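PDB 3ZRP: serine-pyruvate aminotransferase (AgxT) from Sulfolobus solfataricus, which probably transfers the amino group of serine to pyruvate, and possibly that of alanine to glyoxylate, with pyridoxal 5'-phosphate as its cofactor. Local coordinates for residues T134-S139 with S296-V301; S276-G281 with I338-W343; P327-H330 with F336-G339. One frame throughout, in Å; residues are numbered along the deposited sequence. Where two conformers were deposited one is given.

Contact 1: T134-S139 with S296-V301; sequences THVETS and SYSNTV. With PLP (pyridoxal-5'-phosphate), chain C.
A short piece of strand at 136-137 faces the loop leading into strand 301-305, V136 lying 6.5 Å from S298 and T138 6.4 Å from V301, both measured CA to CA, a spacing that leaves room for side chains between them. V136 and V301 fill most of it. V136 CG1 sits between two partners, 3.6 Å from S298 CB and 3.6 Å from T300 OG1, and T300 OG1 is itself hydrogen-bonded to S166 O. Further along, the side chains of T138 and V301 meet almost perpendicular: V301 CG1 rests 3.6 Å from T138 O, while the methyls stay looser.

On its other side T138 serves the cofactor. OG1 lies beside the backbone N (chi1 -50°), anti to the carbonyl carbon, and is hydrogen-bonded to PLP O3 and to S166 OG; the distance from OG1 to O3, 2.4 Å, is so short that its exact value is doubtful. Two internal ties stiffen the loops. S298 OG donates to V301 O over 2.6 Å, in the carbonyl plane and on a lone pair, and S139 OG and S139 N approach E137 OE2 from opposite faces of its carboxylate.

The contact is buried. Strand 142-143 flanks both partners, helix 264-284 covers the N299 side, and strand 157-163 borders T134 and H135, so the active-site loop is wedged between the large central sheet and the start of strand 301-305.

Contact 2: S276-G281 with I338-W343; sequences SAIRAG and IGHMGW
On the helix side the contact rests on I278 of helix 264-284, its two branches reaching separate targets where strand 335-339 runs out into a loop. CG2 meets I338 CD1 at 3.8 Å, the two isoleucine side chains running antiparallel past one another. CD1 goes to H340 instead, 3.8 Å from CB and 4.0 Å from CD2, coming obliquely to the imidazole. The split follows from the torsion at I278: CG1 sits beside the backbone N (chi1 -73°) and carries CD1 toward the histidine, which leaves CG2 anti to that N.

All three residues are buried, and the core they form continues into helix 346-363, where A349 and I353 touch I278 and I356 touches I338. The polar part of H340 is turned to the neighbouring strand and loop: NE2 is hydrogen-bonded to T302 OG1 and ND1 weakly to N299 O, which helps set the ring's rotation.

The packing slackens one residue along the helix. R279 is partly exposed, and its side chain comes no closer than 5.0 Å to 338-343; R279 NH1 stays 5.3 Å from H340 NE2, near enough that an arginine charge might discourage protonation of the ring. Its side chain instead touches Y297, N299 and I289.

Helices packed on a small antiparallel sheet are the build of the C-terminal domain of fold-type I aminotransferases, and here helix 264-284 takes that place.

Contact 3: P327-H330 with F336-G339; sequences PGVH and FRIG
R337 grips the carbonyl of P327 side-on, bringing two nitrogens to a single oxygen. NE donates to P327 O at 2.8 Å and NH2 donates to P327 O at 2.9 Å, and the oxygen lies in the guanidinium plane. Neither bond is straight, with N-H...O angles of 147° and 142°, as expected when a forked pair converges on one acceptor. The NH2 nitrogen comes nearly along the C=O axis, whereas NE is tilted from the carbonyl plane. Over one face of the guanidinium sits V329, its CG2 3.6 Å from R337 NH2, the valine lying roughly perpendicular to the arginine side chain.

Next comes what sets the arginine in place. A bend at chi3 (-71°) folds the chain so that its head turns back toward 327-330. The third nitrogen, NH1, is hydrogen-bonded to T138 O, so the group is held from two directions, with its side chain about 7 Å from the cofactor between nearest atoms. The loop is steadied as well, V329 N being hydrogen-bonded to Y335 OH.

Beneath this, P327 and F336 form an antiparallel non-hydrogen-bonded pair, 4.7 Å between CA atoms, with diverging side chains. The consecutive strands 326-327 and 335-339 thus make a hairpin with a longer connecting loop. Strand 335-339 runs between strands 301-305 and 326-327 in a three-stranded sheet; helix 311-319 touches P327 and F336, and I356 of helix 346-363 packs on F336.

How the contacts relate
Starting from the N terminus, 134-139 comes first and waits 156 residues for 296-301, so contact 1 closes the longest loop, joining the end of the central-sheet strand 128-134 to the entry of strand 301-305. Contact 2 opens inside that loop, at 276-281, and closes beyond it, so the two cross; backbone bonding between T300 O and H340 N (2.8 Å) stitches them where strands 301-305 and 335-339 finish pairing. Contact 3 follows contact 1 in series and closes a short loop with five residues between its segments. It shares I338 and G339 with contact 2, so strand 335-339 links helix 264-284, the edge strand 326-327 and the cofactor loop.

Contact 1: T134-S139 with S296-V301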
loop_
_atom_site.group_PDB
_atom_site.type_symbol
_atom_site.label_atom_id
_atom_site.label_comp_id
_atom_site.label_asym_id
_atom_site.label_seq_id
_atom_site.Cartn_x
_atom_site.Cartn_y
_atom_site.Cartn_z
ATOM N N THR A 134 -18.216 12.637 -5.629
ATOM C CA THR A 134 -17.920 11.292 -6.146
ATOM C C THR A 134 -18.329 11.236 -7.600
ATOM O O THR A 134 -19.537 11.397 -7.905
ATOM C CB THR A 134 -18.725 10.222 -5.384
ATOM O OG1 THR A 134 -18.600 10.455 -3.980
ATOM C CG2 THR A 134 -18.245 8.788 -5.733
ATOM N N HIS A 135 -17.375 10.956 -8.501
ATOM C CA HIS A 135 -17.725 10.918 -9.937
ATOM C C HIS A 135 -18.701 9.771 -10.248
ATOM O O HIS A 135 -19.792 9.986 -10.798
ATOM C CB HIS A 135 -16.493 10.885 -10.819
ATOM C CG HIS A 135 -16.759 11.266 -12.241
ATOM N ND1 HIS A 135 -15.748 11.439 -13.161
ATOM C CD2 HIS A 135 -17.919 11.578 -12.882
ATOM C CE1 HIS A 135 -16.274 11.815 -14.317
ATOM N NE2 HIS A 135 -17.589 11.900 -14.175
ATOM N N VAL A 136 -18.332 8.547 -9.862
ATOM C CA VAL A 136 -19.259 7.423 -9.962
ATOM C C VAL A 136 -19.353 6.771 -8.594
ATOM O O VAL A 136 -18.339 6.357 -8.057
ATOM C CB VAL A 136 -18.769 6.398 -11.011
ATOM C CG1 VAL A 136 -19.575 5.086 -10.921
ATOM C CG2 VAL A 136 -18.821 6.996 -12.428
ATOM N N GLU A 137 -20.562 6.742 -8.034
ATOM C CA GLU A 137 -20.865 6.048 -6.797
ATOM C C GLU A 137 -21.070 4.557 -7.060
ATOM O O GLU A 137 -22.122 4.112 -7.532
ATOM C CB GLU A 137 -22.101 6.669 -6.120
ATOM C CG GLU A 137 -22.583 5.961 -4.872
ATOM C CD GLU A 137 -21.485 5.770 -3.839
ATOM O OE1 GLU A 137 -20.902 6.784 -3.374
ATOM O OE2 GLU A 137 -21.225 4.598 -3.478
ATOM N N THR A 138 -20.046 3.783 -6.719
ATOM C CA THR A 138 -19.958 2.362 -7.023
ATOM C C THR A 138 -21.085 1.559 -6.393
ATOM O O THR A 138 -21.497 0.556 -6.957
ATOM C CB THR A 138 -18.592 1.824 -6.523
ATOM O OG1 THR A 138 -17.571 2.681 -7.015
ATOM C CG2 THR A 138 -18.325 0.364 -7.012
ATOM N N SER A 139 -21.613 2.016 -5.258
ATOM C CA SER A 139 -22.694 1.255 -4.609
ATOM C C SER A 139 -24.004 1.236 -5.430
ATOM O O SER A 139 -24.767 0.279 -5.345
ATOM C CB SER A 139 -22.979 1.752 -3.201
ATOM O OG SER A 139 -23.402 3.094 -3.251
ATOM N N SER A 296 -27.778 9.703 -15.298
ATOM C CA SER A 296 -26.679 9.387 -14.382
ATOM C C SER A 296 -26.245 7.901 -14.417
ATOM O O SER A 296 -25.447 7.486 -13.571
ATOM C CB SER A 296 -27.055 9.745 -12.952
ATOM O OG SER A 296 -27.967 8.797 -12.427
ATOM N N TYR A 297 -26.777 7.122 -15.364
ATOM C CA TYR A 297 -26.343 5.726 -15.571
ATOM C C TYR A 297 -24.836 5.681 -15.852
ATOM O O TYR A 297 -24.373 6.138 -16.908
ATOM C CB TYR A 297 -27.114 5.081 -16.744
ATOM C CG TYR A 297 -28.590 4.768 -16.512
ATOM C CD1 TYR A 297 -29.112 4.631 -15.232
ATOM C CD2 TYR A 297 -29.454 4.545 -17.604
ATOM C CE1 TYR A 297 -30.470 4.321 -15.030
ATOM C CE2 TYR A 297 -30.806 4.236 -17.419
ATOM C CZ TYR A 297 -31.307 4.116 -16.137
ATOM O OH TYR A 297 -32.639 3.798 -15.945
ATOM N N SER A 298 -24.050 5.198 -14.892
ATOM C CA SER A 298 -22.598 5.149 -15.078
ATOM C C SER A 298 -22.235 4.108 -16.113
ATOM O O SER A 298 -22.938 3.115 -16.295
ATOM C CB SER A 298 -21.822 4.851 -13.771
ATOM O OG SER A 298 -21.848 3.456 -13.458
ATOM N N ASN A 299 -21.121 4.363 -16.771
ATOM C CA ASN A 299 -20.577 3.459 -17.764
ATOM C C ASN A 299 -19.582 2.428 -17.194
ATOM O O ASN A 299 -18.937 1.684 -17.956
ATOM C CB ASN A 299 -20.022 4.287 -18.934
ATOM C CG ASN A 299 -21.130 5.089 -19.638
ATOM O OD1 ASN A 299 -22.309 4.687 -19.622
ATOM N ND2 ASN A 299 -20.768 6.219 -20.224
ATOM N N THR A 300 -19.505 2.343 -15.861
ATOM C CA THR A 300 -18.627 1.366 -15.205
ATOM C C THR A 300 -19.357 0.381 -14.331
ATOM O O THR A 300 -18.876 -0.732 -14.148
ATOM C CB THR A 300 -17.505 2.041 -14.353
ATOM O OG1 THR A 300 -18.110 2.865 -13.336
ATOM C CG2 THR A 300 -16.637 2.899 -15.251
ATOM N N VAL A 301 -20.493 0.784 -13.766
ATOM C CA VAL A 301 -21.256 -0.046 -12.818
ATOM C C VAL A 301 -22.766 0.122 -13.061
ATOM O O VAL A 301 -23.256 1.245 -13.197
ATOM C CB VAL A 301 -20.997 0.363 -11.337
ATOM C CG1 VAL A 301 -21.826 -0.513 -10.375
ATOM C CG2 VAL A 301 -19.512 0.271 -10.982
HETATM N N1 PLP C . -14.339 5.300 -3.978
HETATM C C2 PLP C . -15.058 4.543 -4.875
HETATM C C2A PLP C . -16.062 5.230 -5.763
HETATM C C3 PLP C . -14.842 3.150 -4.977
HETATM O O3 PLP C . -15.462 2.495 -5.811
HETATM C C4 PLP C . -13.892 2.522 -4.164
HETATM C C4A PLP C . -13.656 1.015 -4.326
HETATM C C5 PLP C . -13.195 3.329 -3.240
HETATM C C6 PLP C . -13.401 4.722 -3.167
HETATM C C5A PLP C . -12.163 2.778 -2.300
HETATM O O4P PLP C . -10.976 2.313 -2.949
HETATM P P PLP C . -9.976 1.277 -2.285
HETATM O O1P PLP C . -8.939 1.131 -3.355
HETATM O O2P PLP C . -10.830 0.069 -2.093
HETATM O O3P PLP C . -9.541 1.958 -1.035
#

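Contact 2: S276-G281 with I338-W343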
loop_
_atom_site.group_PDB
_atom_site.type_symbol
_atom_site.label_atom_id
_atom_site.label_comp_id
_atom_site.label_asym_id
_atom_site.label_seq_id
_atom_site.Cartn_x
_atom_site.Cartn_y
_atom_site.Cartn_z
ATOM N N SER A 276 -24.137 0.893 -22.494
ATOM C CA SER A 276 -25.437 1.080 -23.139
ATOM C C SER A 276 -25.986 -0.259 -23.639
ATOM O O SER A 276 -27.187 -0.527 -23.523
ATOM C CB SER A 276 -25.338 2.065 -24.311
ATOM O OG SER A 276 -24.945 3.356 -23.910
ATOM N N ALA A 277 -25.101 -1.104 -24.179
ATOM C CA ALA A 277 -25.494 -2.437 -24.670
ATOM C C ALA A 277 -26.006 -3.318 -23.551
ATOM O O ALA A 277 -27.046 -3.958 -23.710
ATOM C CB ALA A 277 -24.342 -3.158 -25.443
ATOM N N ILE A 278 -25.294 -3.351 -22.416
ATOM C CA ILE A 278 -25.716 -4.157 -21.264
ATOM C C ILE A 278 -27.052 -3.641 -20.731
ATOM O O ILE A 278 -27.945 -4.431 -20.410
ATOM C CB ILE A 278 -24.632 -4.183 -20.107
ATOM C CG1 ILE A 278 -23.442 -5.069 -20.510
ATOM C CG2 ILE A 278 -25.229 -4.682 -18.776
ATOM C CD1 ILE A 278 -22.163 -4.836 -19.706
ATOM N N ARG A 279 -27.180 -2.317 -20.630
ATOM C CA ARG A 279 -28.423 -1.705 -20.133
ATOM C C ARG A 279 -29.619 -2.046 -21.032
ATOM O O ARG A 279 -30.692 -2.397 -20.524
ATOM C CB ARG A 279 -28.268 -0.185 -19.993
ATOM C CG ARG A 279 -27.459 0.206 -18.745
ATOM C CD ARG A 279 -27.670 1.663 -18.365
ATOM N NE ARG A 279 -27.161 2.534 -19.414
ATOM C CZ ARG A 279 -25.932 3.014 -19.464
ATOM N NH1 ARG A 279 -25.050 2.733 -18.480
ATOM N NH2 ARG A 279 -25.601 3.791 -20.494
ATOM N N ALA A 280 -29.406 -1.955 -22.346
ATOM C CA ALA A 280 -30.402 -2.351 -23.352
ATOM C C ALA A 280 -30.865 -3.772 -23.111
ATOM O O ALA A 280 -32.075 -4.057 -23.130
ATOM C CB ALA A 280 -29.833 -2.197 -24.763
ATOM N N GLY A 281 -29.907 -4.663 -22.852
ATOM C CA GLY A 281 -30.219 -6.047 -22.550
ATOM C C GLY A 281 -31.004 -6.237 -21.268
ATOM O O GLY A 281 -31.881 -7.099 -21.199
ATOM N N ILE A 338 -23.282 -5.202 -11.795
ATOM C CA ILE A 338 -22.420 -5.569 -12.895
ATOM C C ILE A 338 -21.318 -4.533 -13.003
ATOM O O ILE A 338 -21.586 -3.355 -13.179
ATOM C CB ILE A 338 -23.194 -5.640 -14.251
ATOM C CG1 ILE A 338 -24.449 -6.514 -14.139
ATOM C CG2 ILE A 338 -22.279 -6.167 -15.365
ATOM C CD1 ILE A 338 -25.378 -6.387 -15.371
ATOM N N GLY A 339 -20.071 -4.977 -12.906
ATOM C CA GLY A 339 -18.939 -4.125 -13.164
ATOM C C GLY A 339 -18.524 -4.301 -14.595
ATOM O O GLY A 339 -18.262 -5.432 -15.016
ATOM N N HIS A 340 -18.484 -3.206 -15.354
ATOM C CA HIS A 340 -18.125 -3.241 -16.763
ATOM C C HIS A 340 -17.139 -2.126 -17.002
ATOM O O HIS A 340 -17.494 -1.043 -17.419
ATOM C CB HIS A 340 -19.362 -3.151 -17.702
ATOM C CG HIS A 340 -20.435 -2.196 -17.231
ATOM N ND1 HIS A 340 -20.345 -0.827 -17.400
ATOM C CD2 HIS A 340 -21.618 -2.418 -16.618
ATOM C CE1 HIS A 340 -21.428 -0.255 -16.898
ATOM N NE2 HIS A 340 -22.214 -1.194 -16.412
ATOM N N MET A 341 -15.866 -2.409 -16.726
ATOM C CA MET A 341 -14.842 -1.386 -16.718
ATOM C C MET A 341 -13.446 -1.962 -16.944
ATOM O O MET A 341 -13.185 -3.126 -16.661
ATOM C CB MET A 341 -14.869 -0.584 -15.406
ATOM C CG MET A 341 -14.376 -1.409 -14.188
ATOM S SD MET A 341 -14.419 -0.487 -12.632
ATOM C CE MET A 341 -16.015 -1.008 -11.986
ATOM N N GLY A 342 -12.554 -1.134 -17.463
ATOM C CA GLY A 342 -11.173 -1.559 -17.726
ATOM C C GLY A 342 -11.068 -2.042 -19.160
ATOM O O GLY A 342 -11.150 -1.238 -20.103
ATOM N N TRP A 343 -10.939 -3.361 -19.307
ATOM C CA TRP A 343 -10.737 -3.959 -20.634
ATOM C C TRP A 343 -11.961 -4.660 -21.185
ATOM O O TRP A 343 -11.875 -5.459 -22.115
ATOM C CB TRP A 343 -9.461 -4.824 -20.676
ATOM C CG TRP A 343 -8.232 -3.920 -20.681
ATOM C CD1 TRP A 343 -7.430 -3.611 -19.615
ATOM C CD2 TRP A 343 -7.747 -3.141 -21.785
ATOM N NE1 TRP A 343 -6.440 -2.738 -20.003
ATOM C CE2 TRP A 343 -6.617 -2.426 -21.327
ATOM C CE3 TRP A 343 -8.143 -3.000 -23.127
ATOM C CZ2 TRP A 343 -5.881 -1.576 -22.161
ATOM C CZ3 TRP A 343 -7.407 -2.162 -23.959
ATOM C CH2 TRP A 343 -6.294 -1.457 -23.471
#

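Contact 3: P327-H330 with F336-G339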
loop_
_atom_site.group_PDB
_atom_site.type_symbol
_atom_site.label_atom_id
_atom_site.label_comp_id
_atom_site.label_asym_id
_atom_site.label_seq_id
_atom_site.Cartn_x
_atom_site.Cartn_y
_atom_site.Cartn_z
ATOM N N PRO A 327 -21.977 -8.222 -5.243
ATOM C CA PRO A 327 -23.219 -8.092 -4.485
ATOM C C PRO A 327 -23.675 -6.640 -4.355
ATOM O O PRO A 327 -22.889 -5.728 -4.572
ATOM C CB PRO A 327 -22.861 -8.664 -3.106
ATOM C CG PRO A 327 -21.403 -8.469 -2.983
ATOM C CD PRO A 327 -20.827 -8.534 -4.371
ATOM N N GLY A 328 -24.945 -6.450 -4.030
ATOM C CA GLY A 328 -25.507 -5.130 -3.776
ATOM C C GLY A 328 -25.326 -4.743 -2.323
ATOM O O GLY A 328 -25.452 -5.584 -1.441
ATOM N N VAL A 329 -25.030 -3.471 -2.072
ATOM C CA VAL A 329 -24.714 -3.010 -0.712
ATOM C C VAL A 329 -25.407 -1.690 -0.379
ATOM O O VAL A 329 -24.760 -0.678 -0.106
ATOM C CB VAL A 329 -23.180 -2.883 -0.491
ATOM C CG1 VAL A 329 -22.563 -4.252 -0.200
ATOM C CG2 VAL A 329 -22.497 -2.182 -1.713
ATOM N N HIS A 330 -26.732 -1.698 -0.413
ATOM C CA HIS A 330 -27.503 -0.493 -0.130
ATOM C C HIS A 330 -28.808 -0.945 0.488
ATOM O O HIS A 330 -29.552 -1.698 -0.145
ATOM C CB HIS A 330 -27.752 0.310 -1.410
ATOM C CG HIS A 330 -28.249 1.711 -1.179
ATOM N ND1 HIS A 330 -29.374 1.993 -0.433
ATOM C CD2 HIS A 330 -27.787 2.907 -1.619
ATOM C CE1 HIS A 330 -29.582 3.296 -0.420
ATOM N NE2 HIS A 330 -28.635 3.876 -1.136
ATOM N N PHE A 336 -28.003 -6.928 -7.385
ATOM C CA PHE A 336 -26.590 -7.244 -7.585
ATOM C C PHE A 336 -26.016 -6.219 -8.549
ATOM O O PHE A 336 -26.751 -5.473 -9.182
ATOM C CB PHE A 336 -26.376 -8.707 -8.065
ATOM C CG PHE A 336 -26.835 -8.969 -9.478
ATOM C CD1 PHE A 336 -28.167 -9.276 -9.748
ATOM C CD2 PHE A 336 -25.937 -8.905 -10.544
ATOM C CE1 PHE A 336 -28.611 -9.513 -11.055
ATOM C CE2 PHE A 336 -26.369 -9.139 -11.862
ATOM C CZ PHE A 336 -27.714 -9.446 -12.113
ATOM N N ARG A 337 -24.699 -6.159 -8.656
ATOM C CA ARG A 337 -24.065 -5.189 -9.529
ATOM C C ARG A 337 -23.251 -5.835 -10.627
ATOM O O ARG A 337 -22.582 -6.852 -10.415
ATOM C CB ARG A 337 -23.155 -4.272 -8.723
ATOM C CG ARG A 337 -23.912 -3.304 -7.822
ATOM C CD ARG A 337 -22.911 -2.503 -6.982
ATOM N NE ARG A 337 -22.293 -3.347 -5.961
ATOM C CZ ARG A 337 -21.204 -3.030 -5.262
ATOM N NH1 ARG A 337 -20.577 -1.878 -5.469
ATOM N NH2 ARG A 337 -20.739 -3.854 -4.321
ATOM N N ILE A 338 -23.282 -5.202 -11.795
ATOM C CA ILE A 338 -22.420 -5.569 -12.895
ATOM C C ILE A 338 -21.318 -4.533 -13.003
ATOM O O ILE A 338 -21.586 -3.355 -13.179
ATOM C CB ILE A 338 -23.194 -5.640 -14.251
ATOM C CG1 ILE A 338 -24.449 -6.514 -14.139
ATOM C CG2 ILE A 338 -22.279 -6.167 -15.365
ATOM C CD1 ILE A 338 -25.378 -6.387 -15.371
ATOM N N GLY A 339 -20.071 -4.977 -12.906
ATOM C CA GLY A 339 -18.939 -4.125 -13.164
ATOM C C GLY A 339 -18.524 -4.301 -14.595
ATOM O O GLY A 339 -18.262 -5.432 -15.016
#